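Malonyl CoA-acyl carrier protein transacylase (PDB 3PTW) probably transfers malonyl groups from malonyl-CoA to acyl carrier protein, the step that supplies extender units for fatty acid synthesis. Local coordinates at residues Met71-Leu74 / Thr75-Lys79; Ser96-His100 / Ser101-Asn105; Ser201-Gln204 / Pro205-Glu208; Asn229-Glu233 / Ala234-Asp238; Glu237-Ile241 / Ile242-Thr246. One frame throughout, in Å; residues are numbered along the deposited sequence.

All five contacts are local. Interactions 1 and 2 touch, with Leu74 CD2 3.9 Å from His100 CB, so the ends of helices 59-79 and 93-100 meet. Leu98 CD1 of interaction 2 lies 3.7 Å from Leu245 CD1 of interaction 5 and 3.9 Å from Tyr235 OH of interaction 4. Interactions 4 and 5, centres about 8 Å apart, share Glu237 and Asp238. Interaction 3 meets interaction 5, where Ala207 CB lies 3.5 Å from Thr246 O; its centre is about 33 Å from that of interaction 1. Asn229 of interaction 4 hydrogen-bonds Gly89 and Ser91, part of a sequence consistent with a nucleophile elbow, which ties that contact to the presumed active site.

Interaction 1: residues Met71-Leu74 / Thr75-Lys79; sequences MAIL and TALDK
The carbonyl plane of Met71 is approached by Thr75 in two ways within the last turns of α-helix 59-79. The backbone N of Thr75 comes in nearly along the C=O axis of Met71, 2.8 Å from its O, the regular i to i+4 bond, while Thr75 OG1 stands over the plane, 43° out of it, and donates to the same Met71 O at 2.7 Å. One oxygen is therefore gripped twice by a single residue. The hydroxyl reaches back because OG1 sits beside its own backbone N, chi1 -45°, which leaves the methyl CG2 anti to that N. Leu74 O accepts from Asp78 N at 2.8 Å, the donor 22° off the carbonyl plane, and Ile73 O takes Leu77 N at 2.9 Å.

Around these bonds the helix faces divide the packing. Ala72, Thr75 and Ala76 lie against helix 27-40, where Ser29 OG also hydrogen-bonds Ala72 O. Ile73 and Leu77 instead turn to Ile273 of strand 269-273, an inner strand of the mixed β-sheet, so this helix end covers the sheet as in an α/β fold. These two side chains run abreast in one direction, a turn apart. Their closest approach is a methyl pair, Ile73 CG2 to Leu77 CD2 at 3.9 Å.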
# COMPACT_ATOMS: atom_id res chain seq x y z
N MET A 71 12.14 0.31 1.51
CA MET A 71 13.29 0.89 0.82
C MET A 71 14.58 0.09 1.10
O MET A 71 15.35 -0.20 0.17
CB MET A 71 13.45 2.35 1.24
CG MET A 71 14.48 3.16 0.45
SD MET A 71 14.17 3.31 -1.34
CE MET A 71 15.47 4.47 -1.77
N ALA A 72 14.80 -0.26 2.36
CA ALA A 72 15.94 -1.08 2.77
C ALA A 72 16.01 -2.40 2.00
O ALA A 72 17.08 -2.81 1.59
CB ALA A 72 15.88 -1.34 4.28
N ILE A 73 14.86 -3.03 1.78
CA ILE A 73 14.77 -4.26 0.99
C ILE A 73 14.98 -4.01 -0.51
O ILE A 73 15.76 -4.72 -1.17
CB ILE A 73 13.41 -4.99 1.22
CG1 ILE A 73 13.32 -5.47 2.68
CG2 ILE A 73 13.23 -6.17 0.23
CD1 ILE A 73 11.91 -5.88 3.12
N LEU A 74 14.29 -3.01 -1.04
CA LEU A 74 14.44 -2.61 -2.43
C LEU A 74 15.90 -2.32 -2.82
O LEU A 74 16.35 -2.72 -3.91
CB LEU A 74 13.59 -1.38 -2.71
CG LEU A 74 13.80 -0.69 -4.07
CD1 LEU A 74 13.42 -1.61 -5.23
CD2 LEU A 74 13.01 0.62 -4.12
N THR A 75 16.62 -1.59 -1.96
CA THR A 75 18.01 -1.19 -2.25
C THR A 75 18.91 -2.41 -2.41
O THR A 75 19.75 -2.44 -3.30
CB THR A 75 18.61 -0.26 -1.13
OG1 THR A 75 17.66 0.74 -0.76
CG2 THR A 75 19.86 0.43 -1.62
N ALA A 76 18.73 -3.40 -1.54
CA ALA A 76 19.49 -4.65 -1.59
C ALA A 76 19.11 -5.47 -2.82
O ALA A 76 19.97 -6.04 -3.49
CB ALA A 76 19.28 -5.46 -0.33
N LEU A 77 17.82 -5.53 -3.11
CA LEU A 77 17.35 -6.14 -4.36
C LEU A 77 18.04 -5.48 -5.56
O LEU A 77 18.49 -6.17 -6.48
CB LEU A 77 15.83 -6.05 -4.48
CG LEU A 77 14.95 -7.28 -4.27
CD1 LEU A 77 15.63 -8.43 -3.54
CD2 LEU A 77 13.63 -6.91 -3.57
N ASP A 78 18.16 -4.16 -5.52
CA ASP A 78 18.75 -3.38 -6.62
C ASP A 78 20.21 -3.76 -6.84
O ASP A 78 20.62 -4.04 -7.96
CB ASP A 78 18.60 -1.88 -6.36
CG ASP A 78 18.95 -1.02 -7.57
OD1 ASP A 78 18.37 -1.19 -8.66
OD2 ASP A 78 19.81 -0.14 -7.41
N LYS A 79 21.00 -3.81 -5.76
CA LYS A 79 22.41 -4.22 -5.85
C LYS A 79 22.57 -5.65 -6.39
O LYS A 79 23.56 -5.98 -7.02
CB LYS A 79 23.11 -4.11 -4.50
CG LYS A 79 24.63 -4.03 -4.61
CD LYS A 79 25.30 -4.43 -3.32
CE LYS A 79 26.81 -4.38 -3.47
NZ LYS A 79 27.50 -4.60 -2.16

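Interaction 2: residues Ser96-His100 / Ser101-Asn105; sequences SALIH and SGAIN
A Schellman motif ends helix 93-100, with Gly102 as the residue that leaves helical geometry at a positive phi of 85°. Two backbone bonds define it: Gly102 N to Ile99 O at 2.9 Å, whose donor stands above the carbonyl plane, and Ala103 N to Leu98 O at 3.0 Å, which is weak. Before them, Ser101 N still donates to Ala97 O as in a regular turn.

Leu98 O gathers further donors. Ser101 OG donates to Leu98 O at 2.7 Å, its oxygen tucked over the main chain (chi1 86°) so that the hydroxyl folds back over the helix end. Ile104 N adds a weak, long bond. The chain then turns across the helix, and Ile99 CA makes a CH···O contact of 3.3 Å to Ile104 O. On the apolar side, the Leu98 and Ile104 side chains cross at a slant, CD1 to CD1 4.0 Å, while Leu98 CD2 lies 4.4 Å from Ala103 CB, the hydrophobic pairing that often accompanies this C-cap. The His100 ring leaves the turn: its NE2 hydrogen-bonds Ser84 O and the ring meets Phe6. Asn105 at once N-caps helix 106-122, OD1 accepting from Asp108 N. The link between the two helices is thus a Schellman C-cap with its hydrophobic pair, followed directly by an Asn N-cap.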
# COMPACT_ATOMS: atom_id res chain seq x y z
N SER A 96 6.17 4.12 -1.84
CA SER A 96 7.41 3.39 -2.14
C SER A 96 7.61 3.29 -3.65
O SER A 96 8.73 3.31 -4.14
CB SER A 96 7.40 1.97 -1.56
OG SER A 96 7.10 1.93 -0.17
N ALA A 97 6.51 3.12 -4.39
CA ALA A 97 6.60 3.06 -5.85
C ALA A 97 7.08 4.41 -6.41
O ALA A 97 8.00 4.44 -7.23
CB ALA A 97 5.27 2.64 -6.44
N LEU A 98 6.52 5.52 -5.92
CA LEU A 98 6.92 6.85 -6.41
C LEU A 98 8.37 7.22 -6.08
O LEU A 98 9.01 7.88 -6.88
CB LEU A 98 5.98 7.96 -5.94
CG LEU A 98 4.55 7.95 -6.47
CD1 LEU A 98 3.67 8.90 -5.64
CD2 LEU A 98 4.50 8.31 -7.94
N ILE A 99 8.86 6.79 -4.91
CA ILE A 99 10.27 6.92 -4.55
C ILE A 99 11.12 6.07 -5.47
O ILE A 99 12.14 6.52 -5.98
CB ILE A 99 10.55 6.51 -3.06
CG1 ILE A 99 9.92 7.51 -2.09
CG2 ILE A 99 12.08 6.35 -2.82
CD1 ILE A 99 9.77 6.99 -0.63
N HIS A 100 10.71 4.83 -5.71
CA HIS A 100 11.44 3.92 -6.62
C HIS A 100 11.56 4.59 -7.99
O HIS A 100 12.62 4.54 -8.62
CB HIS A 100 10.75 2.54 -6.65
CG HIS A 100 11.17 1.66 -7.78
ND1 HIS A 100 12.49 1.34 -8.04
CD2 HIS A 100 10.44 0.99 -8.71
CE1 HIS A 100 12.55 0.54 -9.09
NE2 HIS A 100 11.32 0.30 -9.50
N SER A 101 10.49 5.28 -8.41
CA SER A 101 10.47 5.98 -9.70
C SER A 101 11.35 7.23 -9.73
O SER A 101 11.58 7.77 -10.80
CB SER A 101 9.04 6.37 -10.10
OG SER A 101 8.66 7.62 -9.54
N GLY A 102 11.80 7.71 -8.58
CA GLY A 102 12.56 8.96 -8.55
C GLY A 102 11.71 10.23 -8.49
O GLY A 102 12.24 11.33 -8.46
N ALA A 103 10.38 10.08 -8.47
CA ALA A 103 9.48 11.24 -8.43
C ALA A 103 9.58 11.95 -7.08
O ALA A 103 9.42 13.17 -6.98
CB ALA A 103 8.06 10.80 -8.69
N ILE A 104 9.84 11.15 -6.04
CA ILE A 104 9.97 11.65 -4.69
C ILE A 104 11.24 11.07 -4.11
O ILE A 104 11.57 9.91 -4.31
CB ILE A 104 8.72 11.30 -3.81
CG1 ILE A 104 7.44 11.92 -4.41
CG2 ILE A 104 8.90 11.80 -2.39
CD1 ILE A 104 6.11 11.44 -3.76
N ASN A 105 11.97 11.92 -3.40
CA ASN A 105 13.17 11.55 -2.69
C ASN A 105 12.81 10.70 -1.46
O ASN A 105 11.75 10.89 -0.85
CB ASN A 105 13.87 12.87 -2.30
CG ASN A 105 14.95 12.70 -1.29
OD1 ASN A 105 14.79 13.13 -0.14
ND2 ASN A 105 16.07 12.10 -1.69

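Interaction 3: residues Ser201-Gln204 / Pro205-Glu208; sequences SMLQ and PAAE
Met202 O meets the ring carbon Pro205 CD at 3.3 Å, in a chain that sets out from a 3-10 turn at 201-202 closed by Gln204 N donating to Ser201 O. The side chain of Met202 leads off to Val124, Ile128 and Glu171.

Leu203 follows at the N-cap of helix 204-214. Its side chain is apolar, so what it gives the helix is its backbone carbonyl, Leu203 O accepting from Ala207 N at 3.1 Å. Leu203 CG also rests on Ala206 CB at 4.3 Å, part of a buried face where Leu203 meets Met120 and Ala206 meets Phe119 of helix 106-122. This is the opening turn of an α-helix, and Pro205 suits it: a residue so near the start has no preceding helical carbonyl to pair with, so its lack of an N-H costs no regular bond.

Gln204 carries the polar side-chain contact, an i to i+4 pairing with Glu208 on the outer surface. CG is anti to the backbone N (chi1 178°) and the chain then bends at chi2, bringing the amide to Glu208. Gln204 NE2 donates to Glu208 OE2 at 3.0 Å and almost straight, 176° at the hydrogen. The carboxylate oxygen lies in the amide plane and uses its anti lone pair, though the amide and carboxylate planes are 70° apart. Gln204 OE1 accepts from Lys250 NZ, so both ends of the amide are engaged and its rotation is fixed. In the backbone, Gln204 O takes Glu208 N at 3.2 Å.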
# COMPACT_ATOMS: atom_id res chain seq x y z
N SER A 201 -14.96 9.88 1.81
CA SER A 201 -15.08 11.33 1.88
C SER A 201 -14.88 11.91 3.30
O SER A 201 -14.61 13.10 3.46
CB SER A 201 -16.43 11.76 1.32
OG SER A 201 -17.47 11.42 2.23
N MET A 202 -15.00 11.07 4.33
CA MET A 202 -14.81 11.53 5.71
C MET A 202 -13.37 11.94 5.99
O MET A 202 -13.11 12.63 6.97
CB MET A 202 -15.25 10.47 6.72
CG MET A 202 -16.75 10.24 6.73
SD MET A 202 -17.19 8.81 7.73
CE MET A 202 -17.13 9.54 9.38
N LEU A 203 -12.44 11.50 5.14
CA LEU A 203 -11.05 11.88 5.29
C LEU A 203 -10.70 13.14 4.52
O LEU A 203 -9.53 13.44 4.31
CB LEU A 203 -10.10 10.73 4.92
CG LEU A 203 -9.41 10.09 6.12
CD1 LEU A 203 -10.42 9.43 7.06
CD2 LEU A 203 -8.34 9.08 5.67
N GLN A 204 -11.72 13.87 4.09
CA GLN A 204 -11.53 15.16 3.41
C GLN A 204 -10.56 16.07 4.18
O GLN A 204 -9.71 16.69 3.55
CB GLN A 204 -12.89 15.84 3.17
CG GLN A 204 -12.84 17.23 2.51
CD GLN A 204 -12.24 17.21 1.11
OE1 GLN A 204 -12.38 16.23 0.36
NE2 GLN A 204 -11.58 18.30 0.74
N PRO A 205 -10.65 16.15 5.53
CA PRO A 205 -9.73 17.04 6.25
C PRO A 205 -8.26 16.60 6.21
O PRO A 205 -7.36 17.44 6.22
CB PRO A 205 -10.25 17.00 7.70
CG PRO A 205 -11.69 16.56 7.57
CD PRO A 205 -11.65 15.57 6.45
N ALA A 206 -8.03 15.29 6.15
CA ALA A 206 -6.67 14.77 5.93
C ALA A 206 -6.14 15.03 4.52
O ALA A 206 -4.94 15.20 4.34
CB ALA A 206 -6.61 13.29 6.24
N ALA A 207 -7.02 15.00 3.51
CA ALA A 207 -6.60 15.27 2.14
C ALA A 207 -6.09 16.71 2.01
O ALA A 207 -5.02 16.94 1.45
CB ALA A 207 -7.73 15.00 1.13
N GLU A 208 -6.86 17.66 2.54
CA GLU A 208 -6.46 19.08 2.57
C GLU A 208 -5.12 19.32 3.29
O GLU A 208 -4.28 20.09 2.81
CB GLU A 208 -7.57 19.95 3.20
CG GLU A 208 -8.92 19.81 2.49
CD GLU A 208 -10.03 20.64 3.13
OE1 GLU A 208 -9.76 21.36 4.12
OE2 GLU A 208 -11.18 20.58 2.64

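Interaction 4: residues Asn229-Glu233 / Ala234-Asp238; sequences NVKGE and AYLED
Lys231 reaches Ala234 through a bend in its chain: CG starts beside the backbone N, the chain runs extended at chi2, and a turn at chi3 of 65° swings the terminal amine across to Ala234 O. The backbone here forms a G1 β-bulge, Gly232 and Glu233 both facing Ser228, where strand 225-228 turns back into the short antiparallel strand 233-234 at the edge of the mixed sheet. Gly232 sits at positive phi, as the first position of such a bulge usually does.

Lys231 NZ donates to Ala234 O at 2.9 Å, the C=O···N angle being 157° and the donor 15° from the carbonyl plane. The amine has a second and stronger electrostatic partner in Asp239 OD2, a salt bridge, and the same carboxylate oxygen accepts from Leu236 N. Lysine and aspartate thus clamp the loop that leaves the strand.

Tyr235 turns away from Lys231 into the interior, its OH bonded to Glu94 OE2, its ring on Leu244 and its OH end against Leu245. At the other end, Asn229 OD1 accepts from Ser91 N, joining this hairpin to a segment consistent with a nucleophile elbow. Glu233 OE2 lies 4.0 Å from Lys231 NZ, only a long salt bridge within the turn. Over the amine crosses the side chain of Leu236, at about a right angle to the lysine chain, with its CG 3.7 Å from Lys231 NZ.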
# COMPACT_ATOMS: atom_id res chain seq x y z
N ASN A 229 -3.58 4.22 -7.44
CA ASN A 229 -4.70 3.63 -6.71
C ASN A 229 -6.02 4.36 -7.02
O ASN A 229 -7.08 3.73 -7.09
CB ASN A 229 -4.47 3.65 -5.17
CG ASN A 229 -3.40 2.65 -4.66
OD1 ASN A 229 -2.91 2.79 -3.54
ND2 ASN A 229 -3.06 1.65 -5.46
N VAL A 230 -5.95 5.68 -7.16
CA VAL A 230 -7.15 6.48 -7.47
C VAL A 230 -7.67 6.18 -8.88
O VAL A 230 -8.88 5.97 -9.07
CB VAL A 230 -6.90 8.02 -7.33
CG1 VAL A 230 -8.05 8.83 -7.94
CG2 VAL A 230 -6.72 8.40 -5.88
N LYS A 231 -6.76 6.18 -9.84
CA LYS A 231 -7.10 6.05 -11.26
C LYS A 231 -7.45 4.61 -11.67
O LYS A 231 -8.26 4.41 -12.57
CB LYS A 231 -5.92 6.52 -12.12
CG LYS A 231 -5.69 8.05 -12.12
CD LYS A 231 -4.56 8.46 -13.11
CE LYS A 231 -4.94 8.15 -14.55
NZ LYS A 231 -3.84 8.47 -15.49
N GLY A 232 -6.82 3.63 -11.01
CA GLY A 232 -6.87 2.24 -11.45
C GLY A 232 -6.03 2.00 -12.69
O GLY A 232 -6.31 1.10 -13.47
N GLU A 233 -4.99 2.83 -12.87
CA GLU A 233 -4.14 2.79 -14.07
C GLU A 233 -2.93 3.69 -13.86
O GLU A 233 -2.82 4.35 -12.82
CB GLU A 233 -4.91 3.19 -15.34
CG GLU A 233 -5.59 4.53 -15.28
CD GLU A 233 -6.47 4.82 -16.49
OE1 GLU A 233 -6.99 3.87 -17.11
OE2 GLU A 233 -6.65 6.02 -16.81
N ALA A 234 -2.05 3.72 -14.85
CA ALA A 234 -0.75 4.39 -14.71
C ALA A 234 -0.88 5.91 -14.54
O ALA A 234 -1.76 6.53 -15.14
CB ALA A 234 0.17 4.04 -15.90
N TYR A 235 -0.02 6.48 -13.69
CA TYR A 235 0.28 7.91 -13.73
C TYR A 235 0.76 8.26 -15.13
O TYR A 235 1.61 7.55 -15.69
CB TYR A 235 1.42 8.25 -12.78
CG TYR A 235 1.06 8.42 -11.32
CD1 TYR A 235 0.85 9.69 -10.78
CD2 TYR A 235 0.99 7.33 -10.46
CE1 TYR A 235 0.54 9.87 -9.42
CE2 TYR A 235 0.68 7.49 -9.10
CZ TYR A 235 0.46 8.76 -8.59
OH TYR A 235 0.15 8.94 -7.25
N LEU A 236 0.19 9.32 -15.70
CA LEU A 236 0.65 9.86 -16.97
C LEU A 236 1.41 11.14 -16.64
O LEU A 236 1.23 11.72 -15.56
CB LEU A 236 -0.53 10.12 -17.92
CG LEU A 236 -1.45 8.92 -18.22
CD1 LEU A 236 -2.58 9.27 -19.19
CD2 LEU A 236 -0.65 7.71 -18.74
N GLU A 237 2.29 11.59 -17.53
CA GLU A 237 3.10 12.75 -17.20
C GLU A 237 2.29 14.06 -17.13
O GLU A 237 2.71 15.00 -16.46
CB GLU A 237 4.38 12.87 -18.06
CG GLU A 237 4.35 12.14 -19.40
CD GLU A 237 3.79 12.99 -20.53
OE1 GLU A 237 3.48 14.18 -20.30
OE2 GLU A 237 3.68 12.46 -21.66
N ASP A 238 1.13 14.12 -17.78
CA ASP A 238 0.26 15.30 -17.66
C ASP A 238 -0.71 15.21 -16.47
O ASP A 238 -1.52 16.11 -16.26
CB ASP A 238 -0.50 15.59 -18.98
CG ASP A 238 -0.62 17.09 -19.27
OD1 ASP A 238 -1.29 17.46 -20.27
OD2 ASP A 238 -0.04 17.92 -18.53

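Interaction 5: residues Glu237-Ile241 / Ile242-Thr246; sequences EDDNI and IELLT
Asn240 caps the first turn of helix 241-248: its OD1 accepts from Glu243 N at 3.1 Å, the donor standing 37° above the amide plane. CG is placed anti to the backbone N (chi1 -168°), which turns the amide toward the helix start. The backbone of Asn240 also serves, its O taking Leu244 N at 3.1 Å and, weakly, Glu243 N. Glu243 N is thus shared between two oxygens of one residue. One step on, Ile241 O accepts from Leu245 N at 3.0 Å, and the Ile241 and Leu245 side chains run beside each other in the same direction, CG2 to CD2 at 3.8 Å.

Further in, Ile242 O accepts both N and OG1 of Thr246, at 2.7 Å and 2.9 Å, from opposite faces of its plane. Asp239 crosses Leu244 at a slant, CB to CD2 being 3.9 Å; its carboxylate, turned to Lys231 and the N-H of Leu236, probably stays ionised. The cap itself rests on Asn240, whose OD1 and O serve the N-H groups of Glu243 and Leu244, which have no preceding helical carbonyl to pair with.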
# COMPACT_ATOMS: atom_id res chain seq x y z
N GLU A 237 2.29 11.59 -17.53
CA GLU A 237 3.10 12.75 -17.20
C GLU A 237 2.29 14.06 -17.13
O GLU A 237 2.71 15.00 -16.46
CB GLU A 237 4.38 12.87 -18.06
CG GLU A 237 4.35 12.14 -19.40
CD GLU A 237 3.79 12.99 -20.53
OE1 GLU A 237 3.48 14.18 -20.30
OE2 GLU A 237 3.68 12.46 -21.66
N ASP A 238 1.13 14.12 -17.78
CA ASP A 238 0.26 15.30 -17.66
C ASP A 238 -0.71 15.21 -16.47
O ASP A 238 -1.52 16.11 -16.26
CB ASP A 238 -0.50 15.59 -18.98
CG ASP A 238 -0.62 17.09 -19.27
OD1 ASP A 238 -1.29 17.46 -20.27
OD2 ASP A 238 -0.04 17.92 -18.53
N ASP A 239 -0.61 14.14 -15.68
CA ASP A 239 -1.40 14.03 -14.45
C ASP A 239 -0.82 14.93 -13.38
O ASP A 239 0.38 15.22 -13.38
CB ASP A 239 -1.41 12.59 -13.91
CG ASP A 239 -2.31 11.66 -14.71
OD1 ASP A 239 -3.27 12.15 -15.34
OD2 ASP A 239 -2.06 10.43 -14.69
N ASN A 240 -1.67 15.38 -12.46
CA ASN A 240 -1.21 16.09 -11.28
C ASN A 240 -0.92 15.13 -10.12
O ASN A 240 -1.85 14.60 -9.50
CB ASN A 240 -2.25 17.14 -10.87
CG ASN A 240 -1.71 18.11 -9.83
OD1 ASN A 240 -1.26 17.72 -8.75
ND2 ASN A 240 -1.75 19.39 -10.17
N ILE A 241 0.35 14.92 -9.83
CA ILE A 241 0.75 13.96 -8.80
C ILE A 241 0.17 14.29 -7.42
O ILE A 241 -0.45 13.43 -6.78
CB ILE A 241 2.29 13.79 -8.74
CG1 ILE A 241 2.78 13.08 -10.00
CG2 ILE A 241 2.71 12.99 -7.50
CD1 ILE A 241 4.28 13.10 -10.15
N ILE A 242 0.35 15.53 -6.96
CA ILE A 242 -0.20 16.00 -5.69
C ILE A 242 -1.70 15.69 -5.54
O ILE A 242 -2.15 15.25 -4.48
CB ILE A 242 0.07 17.52 -5.49
CG1 ILE A 242 1.57 17.77 -5.29
CG2 ILE A 242 -0.77 18.11 -4.33
CD1 ILE A 242 2.06 19.08 -5.89
N GLU A 243 -2.46 15.89 -6.61
CA GLU A 243 -3.91 15.70 -6.56
C GLU A 243 -4.27 14.23 -6.48
O GLU A 243 -5.18 13.86 -5.76
CB GLU A 243 -4.57 16.36 -7.76
CG GLU A 243 -6.01 15.97 -8.00
CD GLU A 243 -6.38 16.09 -9.46
OE1 GLU A 243 -6.58 15.02 -10.10
OE2 GLU A 243 -6.42 17.23 -9.98
N LEU A 244 -3.56 13.39 -7.24
CA LEU A 244 -3.75 11.94 -7.17
C LEU A 244 -3.39 11.37 -5.80
O LEU A 244 -3.92 10.34 -5.40
CB LEU A 244 -2.95 11.24 -8.26
CG LEU A 244 -3.69 10.75 -9.53
CD1 LEU A 244 -5.01 11.46 -9.83
CD2 LEU A 244 -2.77 10.83 -10.72
N LEU A 245 -2.50 12.05 -5.09
CA LEU A 245 -2.04 11.61 -3.77
C LEU A 245 -2.98 12.20 -2.70
O LEU A 245 -3.25 11.58 -1.67
CB LEU A 245 -0.60 12.07 -3.55
CG LEU A 245 0.59 11.11 -3.48
CD1 LEU A 245 0.38 9.76 -4.17
CD2 LEU A 245 1.85 11.82 -3.98
N THR A 246 -3.48 13.39 -2.99
CA THR A 246 -4.52 14.01 -2.17
C THR A 246 -5.79 13.16 -2.20
O THR A 246 -6.25 12.73 -1.15
CB THR A 246 -4.77 15.46 -2.65
OG1 THR A 246 -3.65 16.26 -2.25
CG2 THR A 246 -6.06 16.04 -2.08